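Side-chain contacts in putative zinc protease (Bordetella pertussis, PDB 3IH6), which is part of a longer M16-family protein that probably acts as a zinc-dependent metalloendopeptidase, this piece matching its inactive domain: residues Tyr31-Ala36 with Val42-Ala47; Ile50-Asp53 with Arg58-His61; Phe75-Leu80 with Leu84-Ala89; Glu109-Lys114 with Arg175-Tyr180. One frame throughout, in Å; residues are numbered along the deposited sequence.

Overall arrangement
Along the chain the contacts run in series, from contact 1 to contact 4. Contacts 1 and 2 both use helix 39-52, its early to middle turns and its C-terminal end, centres about 16 Å apart. Contact 3 is the hairpin of strands 71-77 and 84-90; its centre lies about 9 Å from that of contact 1, and strand 84-90 neighbours strand 26-32 in the antiparallel sheet. L51 and L59 of contact 2 reach F87 of contact 3. Contact 4 ties the loop after helix 97-109 to helix 170-180, its centre about 17 Å from that of contact 3. Together they join the sheet to helix 39-52 and its neighbours, largely in a region matching the M16 inactive domain.

Contact 1 (Tyr31-Ala36 with Val42-Ala47); sequences YHLPAA and VGLDLA
L44 presses its methyl CD2 against the CD corner of the P34 ring, 3.6 Å from CD of P34. The same methyl also reaches L33, whose own CD2 stands 3.9 Å from L44 CD2, and its third neighbour is the backbone carbonyl of H32, with O 4.0 Å from L44 CD2. One branch of one leucine therefore makes the whole contact from the side of helix 39-52. The torsions explain the reach: CG of L44 is anti to the backbone N (chi1 -161°), and chi2 of 50° leaves CD2, rather than CD1, as the branch extended away from CA. The leucine thus stretches from the helix to the chain just past strand 26-32, crossing both partner side chains obliquely. L33 answers with CG beside its backbone N, and its end comes nearer to the helix than its first bond would suggest.

Y180 of helix 170-180 packs on both P34 and L44, while F41, earlier on helix 39-52, lies against L33. On another side of the helix the carboxylate of D45 is bonded to S1 N and to W128 NE1. What joins the end of strand 26-32 to the helix here is carbon against carbon: with no polar bond between the two segments, the fit rests on shape and on burial of the leucine and proline carbons, not on bond direction.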
loop_
_atom_site.group_PDB
_atom_site.type_symbol
_atom_site.label_atom_id
_atom_site.label_comp_id
_atom_site.label_asym_id
_atom_site.label_seq_id
_atom_site.Cartn_x
_atom_site.Cartn_y
_atom_site.Cartn_z
ATOM N N TYR E 31 -12.459 -26.467 -9.812
ATOM C CA TYR E 31 -11.562 -27.525 -10.216
ATOM C C TYR E 31 -10.439 -27.641 -9.166
ATOM O O TYR E 31 -10.218 -26.708 -8.362
ATOM C CB TYR E 31 -10.957 -27.191 -11.573
ATOM C CG TYR E 31 -11.933 -27.066 -12.715
ATOM C CD1 TYR E 31 -12.189 -28.156 -13.583
ATOM C CD2 TYR E 31 -12.604 -25.876 -12.945
ATOM C CE1 TYR E 31 -13.103 -28.045 -14.669
ATOM C CE2 TYR E 31 -13.529 -25.754 -14.012
ATOM C CZ TYR E 31 -13.771 -26.848 -14.869
ATOM O OH TYR E 31 -14.661 -26.687 -15.920
ATOM N N HIS E 32 -9.724 -28.758 -9.141
ATOM C CA HIS E 32 -8.567 -28.856 -8.228
ATOM C C HIS E 32 -7.191 -28.554 -8.827
ATOM O O HIS E 32 -6.979 -28.751 -10.011
ATOM C CB HIS E 32 -8.555 -30.145 -7.385
ATOM C CG HIS E 32 -8.171 -31.387 -8.132
ATOM N ND1 HIS E 32 -9.108 -32.298 -8.580
ATOM C CD2 HIS E 32 -6.959 -31.920 -8.428
ATOM C CE1 HIS E 32 -8.487 -33.332 -9.135
ATOM N NE2 HIS E 32 -7.183 -33.130 -9.053
ATOM N N LEU E 33 -6.267 -28.069 -7.996
ATOM C CA LEU E 33 -4.897 -27.761 -8.442
ATOM C C LEU E 33 -4.024 -29.004 -8.409
ATOM O O LEU E 33 -4.265 -29.870 -7.588
ATOM C CB LEU E 33 -4.251 -26.690 -7.532
ATOM C CG LEU E 33 -4.960 -25.323 -7.434
ATOM C CD1 LEU E 33 -4.378 -24.439 -6.344
ATOM C CD2 LEU E 33 -4.996 -24.609 -8.766
ATOM N N PRO E 34 -2.991 -29.079 -9.282
ATOM C CA PRO E 34 -1.851 -29.979 -9.065
ATOM C C PRO E 34 -1.144 -29.613 -7.758
ATOM O O PRO E 34 -1.306 -28.494 -7.259
ATOM C CB PRO E 34 -0.875 -29.621 -10.205
ATOM C CG PRO E 34 -1.700 -28.924 -11.233
ATOM C CD PRO E 34 -2.860 -28.294 -10.526
ATOM N N ALA E 35 -0.358 -30.548 -7.237
ATOM C CA ALA E 35 0.637 -30.287 -6.199
ATOM C C ALA E 35 1.513 -29.099 -6.599
ATOM O O ALA E 35 1.806 -28.923 -7.781
ATOM C CB ALA E 35 1.478 -31.530 -6.009
ATOM N N ALA E 36 1.888 -28.264 -5.628
ATOM C CA ALA E 36 2.664 -27.036 -5.900
ATOM C C ALA E 36 4.083 -27.343 -6.389
ATOM O O ALA E 36 4.698 -26.518 -7.068
ATOM C CB ALA E 36 2.720 -26.126 -4.647
ATOM N N VAL E 42 2.421 -24.371 -12.145
ATOM C CA VAL E 42 2.486 -23.058 -12.777
ATOM C C VAL E 42 1.758 -23.000 -14.094
ATOM O O VAL E 42 1.229 -21.920 -14.452
ATOM C CB VAL E 42 3.889 -22.436 -12.894
ATOM C CG1 VAL E 42 4.505 -22.330 -11.540
ATOM C CG2 VAL E 42 4.752 -23.198 -13.820
ATOM N N GLY E 43 1.681 -24.142 -14.790
ATOM C CA GLY E 43 0.934 -24.232 -16.032
ATOM C C GLY E 43 -0.492 -23.745 -15.785
ATOM O O GLY E 43 -1.018 -22.886 -16.487
ATOM N N LEU E 44 -1.104 -24.281 -14.752
ATOM C CA LEU E 44 -2.480 -23.959 -14.458
ATOM C C LEU E 44 -2.593 -22.532 -13.929
ATOM O O LEU E 44 -3.616 -21.861 -14.128
ATOM C CB LEU E 44 -3.049 -24.960 -13.454
ATOM C CG LEU E 44 -4.578 -25.057 -13.356
ATOM C CD1 LEU E 44 -5.239 -25.228 -14.688
ATOM C CD2 LEU E 44 -5.002 -26.145 -12.392
ATOM N N ASP E 45 -1.529 -22.070 -13.286
ATOM C CA ASP E 45 -1.459 -20.705 -12.755
ATOM C C ASP E 45 -1.533 -19.760 -13.980
ATOM O O ASP E 45 -2.445 -18.923 -14.091
ATOM C CB ASP E 45 -0.128 -20.590 -11.998
ATOM C CG ASP E 45 -0.103 -19.471 -10.972
ATOM O OD1 ASP E 45 -1.161 -18.858 -10.734
ATOM O OD2 ASP E 45 0.999 -19.229 -10.389
ATOM N N LEU E 46 -0.641 -19.969 -14.949
ATOM C CA LEU E 46 -0.595 -19.146 -16.187
ATOM C C LEU E 46 -1.884 -19.245 -17.013
ATOM O O LEU E 46 -2.375 -18.241 -17.490
ATOM C CB LEU E 46 0.601 -19.528 -17.032
ATOM C CG LEU E 46 1.959 -19.318 -16.347
ATOM C CD1 LEU E 46 3.075 -20.043 -17.130
ATOM C CD2 LEU E 46 2.199 -17.813 -16.206
ATOM N N ALA E 47 -2.425 -20.466 -17.138
ATOM C CA ALA E 47 -3.677 -20.730 -17.833
ATOM C C ALA E 47 -4.850 -19.916 -17.298
ATOM O O ALA E 47 -5.643 -19.360 -18.084
ATOM C CB ALA E 47 -4.005 -22.178 -17.739
#

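Contact 2 (Ile50-Asp53 with Arg58-His61); sequences ILAD and RLYH
L51 and R58 bury nearly equal areas at this helix-loop-helix corner, where helix 39-52 ends and helix 58-63 begins after a short loop; L59 comes next. The L51 methyl CD2 rests on the aliphatic root of R58, 3.8 Å from CB of R58 and nearly as near its CG. R58 then bends at chi2 (-60°), and the rest of the chain leads away from L51, so that of its side chain it is the CB-CG end that packs on L51. Its guanidinium goes to other partners: NE forms a salt bridge with E120, and NH1 donates to the carbonyl of K114.

The backbone is pinned next to this packing. L59 N donates to L51 O at 2.8 Å, arriving in the carbonyl plane, while the neighbouring bond from R58 N to I50 O is weak at 3.3 Å. Two carbonyls near the C-terminal end of the first helix thus accept amides from the first turn of the second, which sets the two helices closely together. The L59 side chain also touches L108 and L104 of helix 97-109, and its CD1 approaches the CB atoms of L51 and A52. Beside the stronger backbone bond the fit is tight: CB of L59 comes to 3.1 Å from O of L51, and CG of L59 follows at 3.3 Å from that same oxygen.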
loop_
_atom_site.group_PDB
_atom_site.type_symbol
_atom_site.label_atom_id
_atom_site.label_comp_id
_atom_site.label_asym_id
_atom_site.label_seq_id
_atom_site.Cartn_x
_atom_site.Cartn_y
_atom_site.Cartn_z
ATOM N N ILE E 50 -4.799 -16.605 -18.688
ATOM C CA ILE E 50 -5.182 -16.578 -20.088
ATOM C C ILE E 50 -6.700 -16.688 -20.210
ATOM O O ILE E 50 -7.280 -16.041 -21.048
ATOM C CB ILE E 50 -4.535 -17.709 -20.898
ATOM C CG1 ILE E 50 -3.009 -17.498 -21.010
ATOM C CG2 ILE E 50 -5.253 -17.868 -22.283
ATOM C CD1 ILE E 50 -2.249 -18.763 -21.431
ATOM N N LEU E 51 -7.318 -17.513 -19.378
ATOM C CA LEU E 51 -8.763 -17.751 -19.422
ATOM C C LEU E 51 -9.611 -16.633 -18.887
ATOM O O LEU E 51 -10.757 -16.428 -19.342
ATOM C CB LEU E 51 -9.134 -19.052 -18.646
ATOM C CG LEU E 51 -8.461 -20.270 -19.300
ATOM C CD1 LEU E 51 -8.272 -21.394 -18.310
ATOM C CD2 LEU E 51 -9.208 -20.721 -20.565
ATOM N N ALA E 52 -9.091 -15.921 -17.907
ATOM C CA ALA E 52 -9.973 -15.102 -17.074
ATOM C C ALA E 52 -9.659 -13.639 -17.030
ATOM O O ALA E 52 -10.503 -12.870 -16.665
ATOM C CB ALA E 52 -10.048 -15.693 -15.635
ATOM N N ASP E 53 -8.460 -13.246 -17.430
ATOM C CA ASP E 53 -7.970 -11.864 -17.255
ATOM C C ASP E 53 -7.958 -11.004 -18.532
ATOM O O ASP E 53 -7.376 -11.420 -19.573
ATOM C CB ASP E 53 -6.565 -11.964 -16.657
ATOM C CG ASP E 53 -5.993 -10.633 -16.275
ATOM O OD1 ASP E 53 -6.729 -9.833 -15.691
ATOM O OD2 ASP E 53 -4.793 -10.400 -16.543
ATOM N N ARG E 58 -10.205 -15.976 -22.631
ATOM C CA ARG E 58 -11.092 -16.924 -23.310
ATOM C C ARG E 58 -12.510 -16.791 -22.745
ATOM O O ARG E 58 -13.484 -16.651 -23.501
ATOM C CB ARG E 58 -10.577 -18.376 -23.203
ATOM C CG ARG E 58 -9.196 -18.677 -23.854
ATOM C CD ARG E 58 -9.208 -18.388 -25.399
ATOM N NE ARG E 58 -7.996 -18.802 -26.127
ATOM C CZ ARG E 58 -7.792 -20.032 -26.605
ATOM N NH1 ARG E 58 -8.691 -20.996 -26.414
ATOM N NH2 ARG E 58 -6.670 -20.325 -27.236
ATOM N N LEU E 59 -12.629 -16.810 -21.417
ATOM C CA LEU E 59 -13.915 -16.609 -20.768
ATOM C C LEU E 59 -14.603 -15.290 -21.175
ATOM O O LEU E 59 -15.795 -15.284 -21.536
ATOM C CB LEU E 59 -13.813 -16.749 -19.242
ATOM C CG LEU E 59 -13.454 -18.164 -18.745
ATOM C CD1 LEU E 59 -13.134 -18.194 -17.207
ATOM C CD2 LEU E 59 -14.565 -19.114 -19.054
ATOM N N TYR E 60 -13.873 -14.189 -21.083
ATOM C CA TYR E 60 -14.483 -12.914 -21.363
ATOM C C TYR E 60 -15.071 -12.936 -22.759
ATOM O O TYR E 60 -16.237 -12.604 -22.936
ATOM C CB TYR E 60 -13.501 -11.752 -21.176
ATOM C CG TYR E 60 -14.139 -10.359 -21.276
ATOM C CD1 TYR E 60 -14.445 -9.639 -20.115
ATOM C CD2 TYR E 60 -14.396 -9.745 -22.532
ATOM C CE1 TYR E 60 -15.029 -8.359 -20.161
ATOM C CE2 TYR E 60 -14.980 -8.428 -22.598
ATOM C CZ TYR E 60 -15.262 -7.757 -21.389
ATOM O OH TYR E 60 -15.801 -6.508 -21.400
ATOM N N HIS E 61 -14.285 -13.378 -23.733
ATOM C CA HIS E 61 -14.746 -13.385 -25.108
ATOM C C HIS E 61 -15.966 -14.300 -25.359
ATOM O O HIS E 61 -16.814 -13.982 -26.184
ATOM C CB HIS E 61 -13.608 -13.784 -26.045
ATOM C CG HIS E 61 -13.899 -13.474 -27.468
ATOM N ND1 HIS E 61 -13.821 -12.195 -27.971
ATOM C CD2 HIS E 61 -14.312 -14.260 -28.489
ATOM C CE1 HIS E 61 -14.162 -12.209 -29.245
ATOM N NE2 HIS E 61 -14.475 -13.447 -29.580
#

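Contact 3 (Phe75-Leu80 with Leu84-Ala89); sequences FTMDQL and LAMFGA
M77 N donates to L84 O at 2.7 Å, the shortest bond of this pair, and the return bond from L84 N to M77 O is longer at 3.1 Å, its donor well above the carbonyl plane. Two residues along, F75 and M86 form the second hydrogen-bonded pair: M86 N meets F75 O at 2.8 Å with an N-H...O angle of 169°. That oxygen also receives a CA-H...O contact from A85, its CA 3.3 Å from F75 O. T76 and A85 make the non-hydrogen-bonded pair between.

On the face carrying F75, M77, L84 and M86, the selenomethionine M77 bends at chi3 (-58°), which brings its CE methyl back over the partner strand, 3.6 Å from CB of M86 and somewhat farther from CB of L84. M86, also selenomethionine, runs out extended instead, with CG anti to its backbone N. L80 crosses L84 at about a right angle, methyl against methyl. This face meets a second subunit, where W155 packs on M86 and I150 on M77. On the other face T76 OG1 is bonded to S1 N. The whole is a two-stranded antiparallel beta hairpin within the five-stranded sheet.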
loop_
_atom_site.group_PDB
_atom_site.type_symbol
_atom_site.label_atom_id
_atom_site.label_comp_id
_atom_site.label_asym_id
_atom_site.label_seq_id
_atom_site.Cartn_x
_atom_site.Cartn_y
_atom_site.Cartn_z
ATOM N N PHE E 75 -9.426 -17.631 -10.373
ATOM C CA PHE E 75 -8.436 -17.577 -9.258
ATOM C C PHE E 75 -7.863 -18.955 -8.963
ATOM O O PHE E 75 -8.585 -19.941 -8.983
ATOM C CB PHE E 75 -9.063 -17.063 -7.938
ATOM C CG PHE E 75 -9.851 -15.803 -8.072
ATOM C CD1 PHE E 75 -11.235 -15.850 -8.256
ATOM C CD2 PHE E 75 -9.225 -14.560 -7.991
ATOM C CE1 PHE E 75 -11.980 -14.662 -8.362
ATOM C CE2 PHE E 75 -9.957 -13.377 -8.117
ATOM C CZ PHE E 75 -11.339 -13.433 -8.308
ATOM N N THR E 76 -6.561 -19.035 -8.728
ATOM C CA THR E 76 -5.980 -20.252 -8.194
ATOM C C THR E 76 -5.748 -20.000 -6.682
ATOM O O THR E 76 -5.267 -18.956 -6.289
ATOM C CB THR E 76 -4.734 -20.738 -8.979
ATOM O OG1 THR E 76 -3.765 -19.706 -9.029
ATOM C CG2 THR E 76 -5.092 -21.109 -10.434
HETATM N N MSE E 77 -6.196 -20.940 -5.856
HETATM C CA MSE E 77 -6.222 -20.758 -4.415
HETATM C C MSE E 77 -5.539 -21.956 -3.773
HETATM O O MSE E 77 -6.203 -22.946 -3.436
HETATM C CB MSE E 77 -7.669 -20.602 -3.903
HETATM C CG MSE E 77 -8.384 -19.335 -4.433
HETATM SE SE MSE E 77 -10.343 -19.294 -4.165
HETATM C CE MSE E 77 -10.718 -20.909 -5.116
ATOM N N ASP E 78 -4.221 -21.880 -3.625
ATOM C CA ASP E 78 -3.465 -22.994 -3.016
ATOM C C ASP E 78 -3.259 -22.917 -1.495
ATOM O O ASP E 78 -2.640 -23.822 -0.928
ATOM C CB ASP E 78 -2.123 -23.232 -3.720
ATOM C CG ASP E 78 -1.550 -24.625 -3.451
ATOM O OD1 ASP E 78 -2.358 -25.590 -3.355
ATOM O OD2 ASP E 78 -0.294 -24.765 -3.339
ATOM N N GLN E 79 -3.771 -21.871 -0.845
ATOM C CA GLN E 79 -3.804 -21.799 0.628
ATOM C C GLN E 79 -4.875 -22.751 1.199
ATOM O O GLN E 79 -4.870 -23.053 2.391
ATOM C CB GLN E 79 -4.020 -20.343 1.132
ATOM N N LEU E 80 -5.779 -23.216 0.341
ATOM C CA LEU E 80 -6.720 -24.281 0.684
ATOM C C LEU E 80 -6.085 -25.659 0.486
ATOM O O LEU E 80 -5.189 -25.836 -0.325
ATOM C CB LEU E 80 -7.961 -24.189 -0.221
ATOM C CG LEU E 80 -8.612 -22.814 -0.334
ATOM C CD1 LEU E 80 -9.713 -22.839 -1.408
ATOM C CD2 LEU E 80 -9.175 -22.507 1.033
ATOM N N LEU E 84 -7.527 -25.244 -4.997
ATOM C CA LEU E 84 -8.653 -25.113 -5.909
ATOM C C LEU E 84 -8.493 -23.988 -6.916
ATOM O O LEU E 84 -7.914 -22.920 -6.608
ATOM C CB LEU E 84 -9.973 -24.920 -5.150
ATOM C CG LEU E 84 -10.545 -25.941 -4.156
ATOM C CD1 LEU E 84 -11.920 -25.457 -3.541
ATOM C CD2 LEU E 84 -10.692 -27.358 -4.760
ATOM N N ALA E 85 -8.975 -24.244 -8.141
ATOM C CA ALA E 85 -9.027 -23.201 -9.152
ATOM C C ALA E 85 -10.500 -22.907 -9.270
ATOM O O ALA E 85 -11.321 -23.838 -9.342
ATOM C CB ALA E 85 -8.457 -23.669 -10.493
HETATM N N MSE E 86 -10.833 -21.618 -9.284
HETATM C CA MSE E 86 -12.192 -21.190 -9.399
HETATM C C MSE E 86 -12.415 -20.228 -10.570
HETATM O O MSE E 86 -11.828 -19.148 -10.615
HETATM C CB MSE E 86 -12.616 -20.511 -8.092
HETATM C CG MSE E 86 -14.023 -20.289 -8.050
HETATM SE SE MSE E 86 -14.492 -19.202 -6.532
HETATM C CE MSE E 86 -16.370 -19.469 -6.769
ATOM N N PHE E 87 -13.289 -20.616 -11.496
ATOM C CA PHE E 87 -13.679 -19.740 -12.581
ATOM C C PHE E 87 -15.141 -19.419 -12.422
ATOM O O PHE E 87 -15.926 -20.222 -11.896
ATOM C CB PHE E 87 -13.408 -20.374 -13.943
ATOM C CG PHE E 87 -11.963 -20.770 -14.139
ATOM C CD1 PHE E 87 -11.020 -19.829 -14.521
ATOM C CD2 PHE E 87 -11.544 -22.068 -13.890
ATOM C CE1 PHE E 87 -9.696 -20.177 -14.666
ATOM C CE2 PHE E 87 -10.174 -22.440 -14.061
ATOM C CZ PHE E 87 -9.266 -21.494 -14.432
ATOM N N GLY E 88 -15.538 -18.229 -12.857
ATOM C CA GLY E 88 -16.966 -17.954 -12.813
ATOM C C GLY E 88 -17.377 -16.802 -13.672
ATOM O O GLY E 88 -16.552 -16.194 -14.350
ATOM N N ALA E 89 -18.671 -16.511 -13.666
ATOM C CA ALA E 89 -19.184 -15.402 -14.451
ATOM C C ALA E 89 -20.162 -14.635 -13.624
ATOM O O ALA E 89 -20.878 -15.210 -12.801
ATOM C CB ALA E 89 -19.826 -15.871 -15.795
#

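Contact 4 (Glu109-Lys114 with Arg175-Tyr180); sequences ESLSSK and RAAVAY
Both L111 torsions favour reach: CG sits beside the backbone N (chi1 -66°) and CD1 is anti to CA (chi2 164°), which carries that methyl to CB of A177 at 4.0 Å. On helix 170-180, V178 holds CG1 anti to its backbone N (chi1 168°) and so presents CG2 to the loop. That single methyl lies against the backbone turn between L111 and S112, 3.8 Å from N of S112 and 4.1 Å from CB of S112, with CB of L111 at a similar distance. The valine therefore touches main chain as much as side chain, and the contact is entirely one of van der Waals packing.

The loop keeps its shape through its own bonds. S110 O accepts both the hydroxyl of S113, whose OG stands 2.8 Å from it in the carbonyl plane, and the amide of S113 at a longer distance. Two donors on one carbonyl hold this short 3-10 turn closed just where V178 leans on it. A polar link to the same helix is added by Q174, whose NE2 donates to L111 O.

Farther in, F116 packs on both L111 and A177. L51 of helix 39-52 touches L111, and A47 of that helix touches A177, so the loop between helices 97-109 and 118-136 and the late part of helix 170-180 both rest upon helix 39-52.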
loop_
_atom_site.group_PDB
_atom_site.type_symbol
_atom_site.label_atom_id
_atom_site.label_comp_id
_atom_site.label_asym_id
_atom_site.label_seq_id
_atom_site.Cartn_x
_atom_site.Cartn_y
_atom_site.Cartn_z
ATOM N N GLU E 109 -13.122 -26.615 -20.639
ATOM C CA GLU E 109 -12.865 -28.020 -20.897
ATOM C C GLU E 109 -12.680 -28.389 -22.371
ATOM O O GLU E 109 -12.476 -29.574 -22.717
ATOM C CB GLU E 109 -13.979 -28.829 -20.255
ATOM C CG GLU E 109 -14.133 -28.436 -18.785
ATOM C CD GLU E 109 -15.330 -29.050 -18.125
ATOM O OE1 GLU E 109 -16.046 -29.889 -18.744
ATOM O OE2 GLU E 109 -15.546 -28.710 -16.956
ATOM N N SER E 110 -12.673 -27.393 -23.251
ATOM C CA SER E 110 -12.402 -27.711 -24.658
ATOM C C SER E 110 -11.177 -27.017 -25.278
ATOM O O SER E 110 -11.077 -26.865 -26.494
ATOM C CB SER E 110 -13.661 -27.479 -25.493
ATOM O OG SER E 110 -13.883 -26.087 -25.635
ATOM N N LEU E 111 -10.234 -26.620 -24.435
ATOM C CA LEU E 111 -9.017 -25.949 -24.874
ATOM C C LEU E 111 -8.211 -26.867 -25.789
ATOM O O LEU E 111 -7.358 -26.412 -26.575
ATOM C CB LEU E 111 -8.166 -25.565 -23.647
ATOM C CG LEU E 111 -8.797 -24.508 -22.749
ATOM C CD1 LEU E 111 -8.071 -24.487 -21.376
ATOM C CD2 LEU E 111 -8.787 -23.127 -23.410
ATOM N N SER E 112 -8.501 -28.160 -25.689
ATOM C CA SER E 112 -7.820 -29.164 -26.494
ATOM C C SER E 112 -7.970 -28.886 -28.012
ATOM O O SER E 112 -7.047 -29.110 -28.825
ATOM C CB SER E 112 -8.397 -30.529 -26.142
ATOM O OG SER E 112 -7.547 -31.552 -26.626
ATOM N N SER E 113 -9.142 -28.403 -28.377
ATOM C CA SER E 113 -9.464 -28.060 -29.746
ATOM C C SER E 113 -9.386 -26.547 -29.965
ATOM O O SER E 113 -9.744 -26.052 -31.046
ATOM C CB SER E 113 -10.889 -28.505 -29.996
ATOM O OG SER E 113 -11.734 -27.825 -29.069
ATOM N N LYS E 114 -8.953 -25.812 -28.935
ATOM C CA LYS E 114 -8.769 -24.378 -29.032
ATOM C C LYS E 114 -7.486 -23.903 -28.281
ATOM O O LYS E 114 -7.585 -23.085 -27.374
ATOM C CB LYS E 114 -10.019 -23.688 -28.455
ATOM C CG LYS E 114 -10.477 -22.462 -29.237
ATOM C CD LYS E 114 -11.821 -21.951 -28.698
ATOM C CE LYS E 114 -12.324 -20.721 -29.464
ATOM N NZ LYS E 114 -11.331 -19.621 -29.410
ATOM N N ARG E 175 -0.849 -28.715 -21.946
ATOM C CA ARG E 175 -1.080 -30.041 -21.371
ATOM C C ARG E 175 -1.623 -29.945 -19.947
ATOM O O ARG E 175 -2.566 -30.661 -19.584
ATOM C CB ARG E 175 0.193 -30.871 -21.375
ATOM C CG ARG E 175 0.103 -32.057 -20.429
ATOM C CD ARG E 175 1.276 -32.952 -20.552
ATOM N NE ARG E 175 2.528 -32.205 -20.431
ATOM C CZ ARG E 175 3.075 -31.825 -19.280
ATOM N NH1 ARG E 175 2.475 -32.105 -18.122
ATOM N NH2 ARG E 175 4.228 -31.161 -19.301
ATOM N N ALA E 176 -1.038 -29.059 -19.145
ATOM C CA ALA E 176 -1.507 -28.828 -17.761
ATOM C C ALA E 176 -2.993 -28.420 -17.695
ATOM O O ALA E 176 -3.809 -29.038 -16.994
ATOM C CB ALA E 176 -0.617 -27.802 -17.056
ATOM N N ALA E 177 -3.348 -27.390 -18.433
ATOM C CA ALA E 177 -4.730 -26.928 -18.452
ATOM C C ALA E 177 -5.629 -28.013 -18.987
ATOM O O ALA E 177 -6.693 -28.278 -18.402
ATOM C CB ALA E 177 -4.862 -25.670 -19.314
ATOM N N VAL E 178 -5.218 -28.651 -20.095
ATOM C CA VAL E 178 -6.032 -29.772 -20.620
ATOM C C VAL E 178 -6.263 -30.958 -19.644
ATOM O O VAL E 178 -7.370 -31.502 -19.609
ATOM C CB VAL E 178 -5.606 -30.230 -22.024
ATOM C CG1 VAL E 178 -6.269 -31.562 -22.361
ATOM C CG2 VAL E 178 -6.019 -29.180 -23.051
ATOM N N ALA E 179 -5.259 -31.335 -18.837
ATOM C CA ALA E 179 -5.449 -32.441 -17.865
ATOM C C ALA E 179 -6.241 -32.076 -16.590
ATOM O O ALA E 179 -6.882 -32.956 -16.014
ATOM C CB ALA E 179 -4.102 -33.103 -17.495
ATOM N N TYR E 180 -6.192 -30.810 -16.153
ATOM C CA TYR E 180 -6.925 -30.356 -14.970
ATOM C C TYR E 180 -8.281 -29.718 -15.242
ATOM O O TYR E 180 -9.164 -29.714 -14.361
ATOM C CB TYR E 180 -6.035 -29.461 -14.055
ATOM C CG TYR E 180 -4.987 -30.320 -13.408
ATOM C CD1 TYR E 180 -3.811 -30.654 -14.096
ATOM C CD2 TYR E 180 -5.218 -30.923 -12.167
ATOM C CE1 TYR E 180 -2.864 -31.530 -13.539
ATOM C CE2 TYR E 180 -4.268 -31.790 -11.606
ATOM C CZ TYR E 180 -3.107 -32.074 -12.307
ATOM O OH TYR E 180 -2.198 -32.924 -11.781
#